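Local atomic coordinates of leucyl aminopeptidase (Trypanosoma brucei brucei, PDB entry 5NTD), a protein that probably cleaves amino-terminal residues such as leucine from peptides as a two-metal M17 aminopeptidase, and binds the inhibitor bestatin. Residues Q406-R412 with D495-F501; R113-P117 with R433-T438; C209-D214 with G505-P511. All coordinates share one frame; numbering follows the deposited sequence.

Contact 1. Residues Q406-R412 with D495-F501. With BES (2-(3-amino-2-hydroxy-4-phenyl-butyrylamino)-4-methyl-pentanoic acid), chain B.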
loop_
_atom_site.group_PDB
_atom_site.type_symbol
_atom_site.label_atom_id
_atom_site.label_comp_id
_atom_site.label_asym_id
_atom_site.label_seq_id
_atom_site.Cartn_x
_atom_site.Cartn_y
_atom_site.Cartn_z
ATOM N N GLN G 406 -11.840 12.581 14.008
ATOM C CA GLN G 406 -12.111 13.027 15.369
ATOM C C GLN G 406 -10.918 12.771 16.271
ATOM O O GLN G 406 -10.495 13.629 17.032
ATOM C CB GLN G 406 -13.349 12.340 15.923
ATOM C CG GLN G 406 -13.706 12.764 17.333
ATOM C CD GLN G 406 -13.050 11.921 18.394
ATOM O OE1 GLN G 406 -13.240 10.704 18.455
ATOM N NE2 GLN G 406 -12.190 12.545 19.189
ATOM N N GLY G 407 -10.361 11.573 16.178
ATOM C CA GLY G 407 -9.189 11.223 16.982
ATOM C C GLY G 407 -8.006 12.140 16.674
ATOM O O GLY G 407 -7.285 12.595 17.545
ATOM N N ILE G 408 -7.801 12.356 15.405
ATOM C CA ILE G 408 -6.704 13.213 14.928
ATOM C C ILE G 408 -6.870 14.638 15.416
ATOM O O ILE G 408 -5.919 15.291 15.822
ATOM C CB ILE G 408 -6.611 13.166 13.379
ATOM C CG1 ILE G 408 -6.108 11.762 12.948
ATOM C CG2 ILE G 408 -5.686 14.245 12.853
ATOM C CD1 ILE G 408 -6.265 11.482 11.479
ATOM N N ALA G 409 -8.100 15.087 15.390
ATOM C CA ALA G 409 -8.416 16.475 15.748
ATOM C C ALA G 409 -8.433 16.739 17.262
ATOM O O ALA G 409 -7.729 17.619 17.751
ATOM C CB ALA G 409 -9.745 16.897 15.125
ATOM N N THR G 410 -9.286 16.021 17.957
ATOM C CA THR G 410 -9.548 16.255 19.413
ATOM C C THR G 410 -9.100 15.142 20.353
ATOM O O THR G 410 -9.112 15.288 21.566
ATOM C CB THR G 410 -11.023 16.573 19.713
ATOM O OG1 THR G 410 -11.846 15.439 19.444
ATOM C CG2 THR G 410 -11.494 17.736 18.887
ATOM N N GLY G 411 -8.676 14.031 19.791
ATOM C CA GLY G 411 -7.960 12.984 20.575
ATOM C C GLY G 411 -8.829 11.945 21.247
ATOM O O GLY G 411 -10.036 11.881 21.030
ATOM N N ARG G 412 -8.196 11.144 22.085
ATOM C CA ARG G 412 -8.845 9.946 22.638
ATOM C C ARG G 412 -9.807 10.239 23.790
ATOM O O ARG G 412 -10.657 9.433 24.087
ATOM C CB ARG G 412 -7.787 8.916 23.090
ATOM C CG ARG G 412 -6.758 8.469 22.050
ATOM C CD ARG G 412 -7.447 7.605 21.068
ATOM N NE ARG G 412 -6.548 6.854 20.204
ATOM C CZ ARG G 412 -6.338 5.542 20.274
ATOM N NH1 ARG G 412 -6.952 4.778 21.183
ATOM N NH2 ARG G 412 -5.488 4.988 19.425
ATOM N N ASP G 495 -19.108 13.942 18.053
ATOM C CA ASP G 495 -18.322 12.894 17.402
ATOM C C ASP G 495 -17.490 12.277 18.501
ATOM O O ASP G 495 -16.545 12.880 19.007
ATOM C CB ASP G 495 -17.442 13.449 16.282
ATOM C CG ASP G 495 -16.861 12.345 15.386
ATOM O OD1 ASP G 495 -16.731 11.194 15.852
ATOM O OD2 ASP G 495 -16.516 12.650 14.221
ATOM N N LEU G 496 -17.856 11.080 18.883
ATOM C CA LEU G 496 -17.178 10.375 20.000
ATOM C C LEU G 496 -16.541 9.034 19.590
ATOM O O LEU G 496 -16.483 8.080 20.348
ATOM C CB LEU G 496 -18.119 10.185 21.194
ATOM C CG LEU G 496 -19.587 9.882 20.913
ATOM C CD1 LEU G 496 -19.768 8.570 20.180
ATOM C CD2 LEU G 496 -20.335 9.833 22.230
ATOM N N ALA G 497 -16.014 9.041 18.384
ATOM C CA ALA G 497 -15.353 7.851 17.798
ATOM C C ALA G 497 -14.390 7.183 18.762
ATOM O O ALA G 497 -14.427 5.991 18.975
ATOM C CB ALA G 497 -14.655 8.202 16.486
ATOM N N TYR G 498 -13.519 7.975 19.341
ATOM C CA TYR G 498 -12.463 7.457 20.240
ATOM C C TYR G 498 -12.759 7.460 21.758
ATOM O O TYR G 498 -12.370 6.532 22.448
ATOM C CB TYR G 498 -11.122 8.130 19.948
ATOM C CG TYR G 498 -10.533 7.690 18.631
ATOM C CD1 TYR G 498 -10.897 8.312 17.449
ATOM C CD2 TYR G 498 -9.633 6.627 18.573
ATOM C CE1 TYR G 498 -10.377 7.903 16.241
ATOM C CE2 TYR G 498 -9.100 6.218 17.375
ATOM C CZ TYR G 498 -9.480 6.861 16.211
ATOM O OH TYR G 498 -8.964 6.437 15.005
ATOM N N PRO G 499 -13.472 8.465 22.265
ATOM C CA PRO G 499 -13.703 8.457 23.690
ATOM C C PRO G 499 -14.549 7.302 24.241
ATOM O O PRO G 499 -14.561 7.068 25.439
ATOM C CB PRO G 499 -14.407 9.796 23.913
ATOM C CG PRO G 499 -13.813 10.690 22.874
ATOM C CD PRO G 499 -13.694 9.795 21.683
ATOM N N VAL G 500 -15.278 6.625 23.357
ATOM C CA VAL G 500 -16.102 5.478 23.766
ATOM C C VAL G 500 -15.326 4.224 24.138
ATOM O O VAL G 500 -15.905 3.249 24.590
ATOM C CB VAL G 500 -17.181 5.100 22.749
ATOM C CG1 VAL G 500 -18.125 6.263 22.558
ATOM C CG2 VAL G 500 -16.590 4.618 21.433
ATOM N N PHE G 501 -14.028 4.230 23.925
ATOM C CA PHE G 501 -13.209 3.039 24.225
ATOM C C PHE G 501 -11.772 3.386 24.619
ATOM O O PHE G 501 -11.280 4.445 24.347
ATOM C CB PHE G 501 -13.224 2.023 23.062
ATOM C CG PHE G 501 -12.312 2.380 21.905
ATOM C CD1 PHE G 501 -12.715 3.258 20.924
ATOM C CD2 PHE G 501 -11.028 1.835 21.822
ATOM C CE1 PHE G 501 -11.866 3.622 19.893
ATOM C CE2 PHE G 501 -10.176 2.190 20.785
ATOM C CZ PHE G 501 -10.603 3.076 19.811
HETATM N N2 BES B . -17.483 4.159 12.198
HETATM C C1 BES B . -16.424 4.777 11.402
HETATM C C6 BES B . -15.615 5.846 12.177
HETATM C C7 BES B . -14.509 5.368 13.077
HETATM C C8 BES B . -14.775 4.959 14.376
HETATM C C12 BES B . -13.189 5.380 12.644
HETATM C C9 BES B . -13.748 4.528 15.212
HETATM C C11 BES B . -12.153 4.942 13.483
HETATM C C10 BES B . -12.430 4.508 14.765
HETATM C C2 BES B . -17.111 5.370 10.153
HETATM O O2 BES B . -18.316 4.657 9.735
HETATM C C3 BES B . -16.136 5.296 9.015
HETATM O O3 BES B . -16.184 4.219 8.375
HETATM N N1 BES B . -15.414 6.415 8.842
HETATM C C4 BES B . -14.419 6.617 7.830
HETATM C C13 BES B . -15.009 7.246 6.573
HETATM C C14 BES B . -14.124 7.147 5.332
HETATM C C15 BES B . -13.484 5.796 5.038
HETATM C C16 BES B . -14.935 7.501 4.109
HETATM C C5 BES B . -13.347 7.533 8.314
HETATM O O1 BES B . -12.186 7.253 8.014
HETATM O O4 BES B . -13.638 8.533 8.976
HETATM O O HOH W 1 -10.492 6.845 24.832
HETATM O O HOH W 2 -9.658 5.702 22.261
#

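Contact 2. Residues R113-P117 with R433-T438. With SO4 (sulfate ion), chain C.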
loop_
_atom_site.group_PDB
_atom_site.type_symbol
_atom_site.label_atom_id
_atom_site.label_comp_id
_atom_site.label_asym_id
_atom_site.label_seq_id
_atom_site.Cartn_x
_atom_site.Cartn_y
_atom_site.Cartn_z
ATOM N N ARG G 113 -7.472 23.941 31.156
ATOM C CA ARG G 113 -8.820 24.551 31.037
ATOM C C ARG G 113 -9.829 23.730 30.249
ATOM O O ARG G 113 -11.003 24.005 30.282
ATOM C CB ARG G 113 -8.735 25.945 30.404
ATOM C CG ARG G 113 -8.304 25.988 28.935
ATOM C CD ARG G 113 -8.014 27.409 28.502
ATOM N NE ARG G 113 -7.676 27.528 27.099
ATOM C CZ ARG G 113 -6.426 27.483 26.591
ATOM N NH1 ARG G 113 -6.234 27.603 25.264
ATOM N NH2 ARG G 113 -5.354 27.321 27.379
ATOM N N ASN G 114 -9.362 22.759 29.478
ATOM C CA ASN G 114 -10.289 21.874 28.715
ATOM C C ASN G 114 -10.557 20.560 29.401
ATOM O O ASN G 114 -11.150 19.648 28.820
ATOM C CB ASN G 114 -9.751 21.641 27.322
ATOM C CG ASN G 114 -9.544 22.914 26.592
ATOM O OD1 ASN G 114 -8.427 23.287 26.210
ATOM N ND2 ASN G 114 -10.625 23.603 26.365
ATOM N N ASN G 115 -10.120 20.448 30.647
ATOM C CA ASN G 115 -10.228 19.180 31.386
ATOM C C ASN G 115 -11.086 19.337 32.641
ATOM O O ASN G 115 -11.425 20.435 33.042
ATOM C CB ASN G 115 -8.847 18.645 31.732
ATOM C CG ASN G 115 -8.808 17.122 31.847
ATOM O OD1 ASN G 115 -9.832 16.453 31.879
ATOM N ND2 ASN G 115 -7.597 16.578 31.978
ATOM N N CYS G 116 -11.460 18.213 33.208
ATOM C CA CYS G 116 -12.169 18.132 34.505
ATOM C C CYS G 116 -11.171 18.241 35.647
ATOM O O CYS G 116 -10.243 17.430 35.715
ATOM C CB CYS G 116 -12.904 16.814 34.626
ATOM S SG CYS G 116 -13.704 16.585 36.237
ATOM N N PRO G 117 -11.308 19.264 36.531
ATOM C CA PRO G 117 -10.282 19.533 37.566
ATOM C C PRO G 117 -10.049 18.377 38.520
ATOM O O PRO G 117 -8.951 18.203 39.024
ATOM C CB PRO G 117 -10.868 20.713 38.333
ATOM C CG PRO G 117 -11.737 21.416 37.359
ATOM C CD PRO G 117 -12.272 20.356 36.429
ATOM N N ARG G 433 -16.746 19.097 31.260
ATOM C CA ARG G 433 -15.783 19.384 32.319
ATOM C C ARG G 433 -16.283 18.960 33.699
ATOM O O ARG G 433 -15.525 18.503 34.534
ATOM C CB ARG G 433 -15.388 20.846 32.318
ATOM C CG ARG G 433 -14.390 21.221 31.228
ATOM C CD ARG G 433 -13.917 22.676 31.311
ATOM N NE ARG G 433 -14.642 23.510 30.341
ATOM C CZ ARG G 433 -15.630 24.379 30.588
ATOM N NH1 ARG G 433 -16.064 24.632 31.828
ATOM N NH2 ARG G 433 -16.178 24.993 29.554
ATOM N N GLU G 434 -17.570 19.151 33.922
ATOM C CA GLU G 434 -18.204 18.776 35.200
ATOM C C GLU G 434 -18.353 17.263 35.337
ATOM O O GLU G 434 -18.046 16.695 36.372
ATOM C CB GLU G 434 -19.585 19.411 35.357
ATOM C CG GLU G 434 -19.548 20.890 35.702
ATOM C CD GLU G 434 -19.013 21.150 37.111
ATOM O OE1 GLU G 434 -19.466 20.463 38.070
ATOM O OE2 GLU G 434 -18.183 22.068 37.244
ATOM N N SER G 435 -18.837 16.623 34.271
ATOM C CA SER G 435 -19.057 15.161 34.271
ATOM C C SER G 435 -17.782 14.348 34.177
ATOM O O SER G 435 -17.763 13.170 34.500
ATOM C CB SER G 435 -19.955 14.751 33.123
ATOM O OG SER G 435 -19.299 14.940 31.857
ATOM N N GLY G 436 -16.732 14.964 33.676
ATOM C CA GLY G 436 -15.484 14.234 33.337
ATOM C C GLY G 436 -15.443 13.682 31.905
ATOM O O GLY G 436 -14.396 13.279 31.413
ATOM N N GLU G 437 -16.606 13.639 31.261
ATOM C CA GLU G 437 -16.760 13.102 29.882
ATOM C C GLU G 437 -16.528 14.236 28.899
ATOM O O GLU G 437 -17.446 14.838 28.335
ATOM C CB GLU G 437 -18.084 12.381 29.732
ATOM C CG GLU G 437 -18.090 11.148 30.638
ATOM C CD GLU G 437 -19.325 10.284 30.590
ATOM O OE1 GLU G 437 -20.266 10.624 29.865
ATOM O OE2 GLU G 437 -19.331 9.237 31.296
ATOM N N THR G 438 -15.254 14.581 28.788
ATOM C CA THR G 438 -14.819 15.863 28.212
ATOM C C THR G 438 -15.018 15.939 26.694
ATOM O O THR G 438 -14.978 14.944 26.023
ATOM C CB THR G 438 -13.345 16.160 28.506
ATOM O OG1 THR G 438 -12.578 14.993 28.240
ATOM C CG2 THR G 438 -13.159 16.544 29.952
HETATM S S SO4 C . -4.845 26.544 31.243
HETATM O O1 SO4 C . -3.400 26.298 31.062
HETATM O O2 SO4 C . -5.147 26.480 32.682
HETATM O O3 SO4 C . -5.127 27.882 30.681
HETATM O O4 SO4 C . -5.659 25.582 30.518
#

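Contact 3. Residues C209-D214 with G505-P511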
loop_
_atom_site.group_PDB
_atom_site.type_symbol
_atom_site.label_atom_id
_atom_site.label_comp_id
_atom_site.label_asym_id
_atom_site.label_seq_id
_atom_site.Cartn_x
_atom_site.Cartn_y
_atom_site.Cartn_z
ATOM N N CYS G 209 -24.077 1.119 29.273
ATOM C CA CYS G 209 -23.502 1.681 28.046
ATOM C C CYS G 209 -22.232 0.915 27.687
ATOM O O CYS G 209 -22.063 0.431 26.568
ATOM C CB CYS G 209 -23.205 3.142 28.225
ATOM S SG CYS G 209 -22.587 3.964 26.729
ATOM N N GLN G 210 -21.400 0.720 28.697
ATOM C CA GLN G 210 -20.179 -0.094 28.559
ATOM C C GLN G 210 -20.483 -1.499 28.063
ATOM O O GLN G 210 -19.820 -2.037 27.158
ATOM C CB GLN G 210 -19.435 -0.159 29.871
ATOM C CG GLN G 210 -18.035 -0.696 29.753
ATOM C CD GLN G 210 -17.467 -1.089 31.112
ATOM O OE1 GLN G 210 -16.538 -0.469 31.609
ATOM N NE2 GLN G 210 -18.008 -2.153 31.692
ATOM N N ARG G 211 -21.524 -2.082 28.625
ATOM C CA ARG G 211 -21.916 -3.471 28.300
ATOM C C ARG G 211 -22.307 -3.578 26.846
ATOM O O ARG G 211 -21.891 -4.493 26.131
ATOM C CB ARG G 211 -23.071 -3.914 29.194
ATOM C CG ARG G 211 -23.424 -5.390 29.052
ATOM C CD ARG G 211 -24.503 -5.836 30.048
ATOM N NE ARG G 211 -24.787 -7.242 29.845
ATOM C CZ ARG G 211 -23.984 -8.238 30.227
ATOM N NH1 ARG G 211 -22.869 -8.005 30.912
ATOM N NH2 ARG G 211 -24.304 -9.497 29.897
ATOM N N LEU G 212 -23.146 -2.655 26.418
ATOM C CA LEU G 212 -23.682 -2.664 25.050
ATOM C C LEU G 212 -22.531 -2.492 24.018
ATOM O O LEU G 212 -22.496 -3.146 22.987
ATOM C CB LEU G 212 -24.732 -1.587 24.855
ATOM C CG LEU G 212 -26.019 -1.739 25.697
ATOM C CD1 LEU G 212 -26.807 -0.470 25.653
ATOM C CD2 LEU G 212 -26.876 -2.896 25.211
ATOM N N VAL G 213 -21.611 -1.604 24.348
ATOM C CA VAL G 213 -20.495 -1.277 23.460
ATOM C C VAL G 213 -19.481 -2.434 23.390
ATOM O O VAL G 213 -19.091 -2.869 22.314
ATOM C CB VAL G 213 -19.843 0.053 23.864
ATOM C CG1 VAL G 213 -18.630 0.348 22.989
ATOM C CG2 VAL G 213 -20.852 1.164 23.699
ATOM N N ASP G 214 -19.130 -2.958 24.551
ATOM C CA ASP G 214 -18.235 -4.150 24.680
ATOM C C ASP G 214 -18.787 -5.366 23.939
ATOM O O ASP G 214 -18.065 -6.154 23.384
ATOM C CB ASP G 214 -18.050 -4.580 26.140
ATOM C CG ASP G 214 -16.924 -3.840 26.851
ATOM O OD1 ASP G 214 -16.010 -3.314 26.184
ATOM O OD2 ASP G 214 -17.009 -3.746 28.084
ATOM N N GLY G 505 -11.315 -1.745 26.597
ATOM C CA GLY G 505 -12.648 -1.887 26.015
ATOM C C GLY G 505 -13.460 -0.608 26.171
ATOM O O GLY G 505 -12.916 0.470 26.230
ATOM N N ALA G 506 -14.781 -0.765 26.225
ATOM C CA ALA G 506 -15.703 0.367 26.262
ATOM C C ALA G 506 -15.521 1.154 27.563
ATOM O O ALA G 506 -15.146 0.610 28.583
ATOM C CB ALA G 506 -17.112 -0.074 26.141
ATOM N N THR G 507 -15.723 2.448 27.456
ATOM C CA THR G 507 -15.591 3.383 28.584
ATOM C C THR G 507 -16.943 3.774 29.202
ATOM O O THR G 507 -16.989 4.349 30.264
ATOM C CB THR G 507 -14.903 4.697 28.151
ATOM O OG1 THR G 507 -15.609 5.234 27.030
ATOM C CG2 THR G 507 -13.496 4.455 27.794
ATOM N N GLY G 508 -18.019 3.539 28.474
ATOM C CA GLY G 508 -19.336 4.037 28.850
ATOM C C GLY G 508 -19.429 5.557 28.781
ATOM O O GLY G 508 -20.236 6.181 29.475
ATOM N N PHE G 509 -18.617 6.162 27.934
ATOM C CA PHE G 509 -18.646 7.624 27.707
ATOM C C PHE G 509 -19.934 8.029 27.017
ATOM O O PHE G 509 -20.351 7.414 26.043
ATOM C CB PHE G 509 -17.446 8.028 26.837
ATOM C CG PHE G 509 -17.322 9.501 26.548
ATOM C CD1 PHE G 509 -18.134 10.121 25.597
ATOM C CD2 PHE G 509 -16.311 10.239 27.127
ATOM C CE1 PHE G 509 -17.967 11.460 25.285
ATOM C CE2 PHE G 509 -16.145 11.574 26.827
ATOM C CZ PHE G 509 -16.966 12.184 25.909
ATOM N N GLY G 510 -20.528 9.092 27.512
ATOM C CA GLY G 510 -21.670 9.744 26.855
ATOM C C GLY G 510 -22.868 9.986 27.756
ATOM O O GLY G 510 -23.393 11.112 27.812
ATOM N N PRO G 511 -23.345 8.951 28.444
ATOM C CA PRO G 511 -24.548 9.129 29.266
ATOM C C PRO G 511 -24.437 10.157 30.382
ATOM O O PRO G 511 -25.298 11.002 30.524
ATOM C CB PRO G 511 -24.782 7.740 29.840
ATOM C CG PRO G 511 -24.226 6.839 28.795
ATOM C CD PRO G 511 -23.004 7.539 28.294
#

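Contact 1. Residues Q406-R412 with D495-F501
Gln406 and Tyr498 supply the one direct hydrogen bond of this contact: the backbone N of Tyr498 gives its proton to Gln406 OE1 over 2.9 Å. With N-H...O at 162° it is nearly straight. The other half of the same amide turns back to its own segment, NE2 donating to Gly411 O at 2.9 Å, so bonds at both ends fix the rotation of the amide. A glutamine suits the place, being long enough to reach and able to accept and donate at once. Its chain gets there by leaving CA anti to the backbone N (chi1 -179°) and then bending sharply at CG.

Van der Waals contacts flank the amide. Gln406 CB lies against the carboxylate carbon CG of Asp495 at 3.6 Å; that carboxylate is hydrogen-bonded to Thr403 and Leu402. Gly407 CA is 3.4 Å from Tyr498 CD1; glycine, having no CB, lets the ring come this close. On another part of the ring, Arg412 CD rests 3.5 Å from Tyr498 CD2, while the CD2/CE2 side of the ring lies over one face of the Arg412 guanidinium, the two planes tilted 42° apart. The far end of Arg412 forms a salt bridge with Asp468 of the second subunit.

Water and weak polar contacts finish the joint. One water links Arg412 NH1 to Tyr498 O, another joins Arg412 O to Phe501 O, and Pro499 CA offers a C-H to Arg412 O (3.2 Å).

Ala497 CB and Tyr498 OH border the bestatin phenyl ring, so the gripped amide and the cross-subunit arginine probably help set the shape of this pocket wall.

Contact 2. Residues R113-P117 with R433-T438
Cys116 and Arg433 bring their backbones to within 4.4 Å, CA to CA, where the loop 113-117 passes the last turn of helix 422-435. No hydrogen bond spans the two segments, and the meeting depends on van der Waals contact and close carbonyls.

The thiol side chain of Cys116 fits against the helix end. Its CB stands 3.1 Å from Arg433 O and 3.9 Å from Gly436 CA, a close fit that a side chain as small as cysteine can make. SG, anti to the backbone N (chi1 176°), lies beside the same carbonyl. Glycine suits position 436 because the chain leaves the helix there with positive phi (89°), and a CB would press on the carbonyl of Ser435.

Arg433 uses its aliphatic part. CG rests 3.6 Å from Asn115 O and CD 3.4 Å from Arg113 O, so the methylenes lie alongside the loop backbone. Further along the segment, Thr438 turns its methyl CG2 to Asn115 OD1 at 3.8 Å, while its hydroxyl is hydrogen-bonded to His413 O. Asn115 OD1 itself accepts from Cys116 N at 2.7 Å, which holds the amide close to its own backbone; ND2 reaches Glu447 of the second subunit.

Arg113 points the other way. Its NH1 is bound by Val419 and Glu425 of the second subunit, and a sulfate, probably from the crystallisation liquor, lies at the edge of its guanidinium.

Behind the joint, Ser435 OG accepts from Glu437 N in an ST turn that overlaps an inverse gamma turn centred on Glu437. This tight helix exit meets a loop of the macro-type N-terminal domain, making the contact part of the interdomain seam of a two-domain M17 aminopeptidase.

Contact 3. Residues C209-D214 with G505-P511
Asp214 and Ala506 form the tight end of this contact. The backbone N of Ala506 donates to Asp214 OD1 at 2.8 Å and 174°, meeting the oxygen on its syn side though 30° out of the carboxylate plane. The second oxygen, OD2, is held by His163, so an aspartate serves here as a two-way acceptor. Gly505 leaves room for it, since a CB at that position would run into OD1. Next along, the methyl of Ala506 tucks into the helix, with CB 3.5 Å from Val213 CG1 and equally near Gln210 O; the methyl of alanine fits this close approach. Gln210 CG, placed anti to the backbone N (chi1 -167°), lies 3.4 Å from Ala506 O.

What approaches is the final turn and a half of helix 196-214, laid across strand 505-506, which pairs antiparallel with 501-502, and the bend beyond it. That bend is an ST turn: Thr507 OG1 accepts from Phe509 N. Gly508, with positive phi, sits at its heart, and Gly510 takes the N-cap place before helix 511-519.

Away from Asp214 the fit is easier. Cys209 CB meets Pro511 CG at 3.9 Å, and SG keeps the same distance from Gly508 CA, with no polar bond between them; Ala317 and Cys321 of helix 314-328 cover that cysteine too. Thr507 and Phe509 point their CB atoms away from helix 196-214, the threonine partly exposed and the phenylalanine packed on Glu437.

From the N terminus, the chain first passes 113-117, which contact 2 joins to 433-438, closing a loop of 315 residues between the N-terminal and catalytic domains. Next comes 209-214, paired in contact 3 with 505-511 near the end of the chain; its loop crosses that of contact 2. Contact 1, joining 406-412 to 495-501, is nested within contact 3 but also crosses contact 2. Contacts 1 and 3 meet where Pro499 O and Val500 O approach Thr507, while Glu437 OE1 of contact 2 reaches Gly510 N of contact 3. Helix ends, the bestatin-pocket loop and the C-terminal helix start are thereby tied together, and contacts 1 and 2 both touch the second subunit.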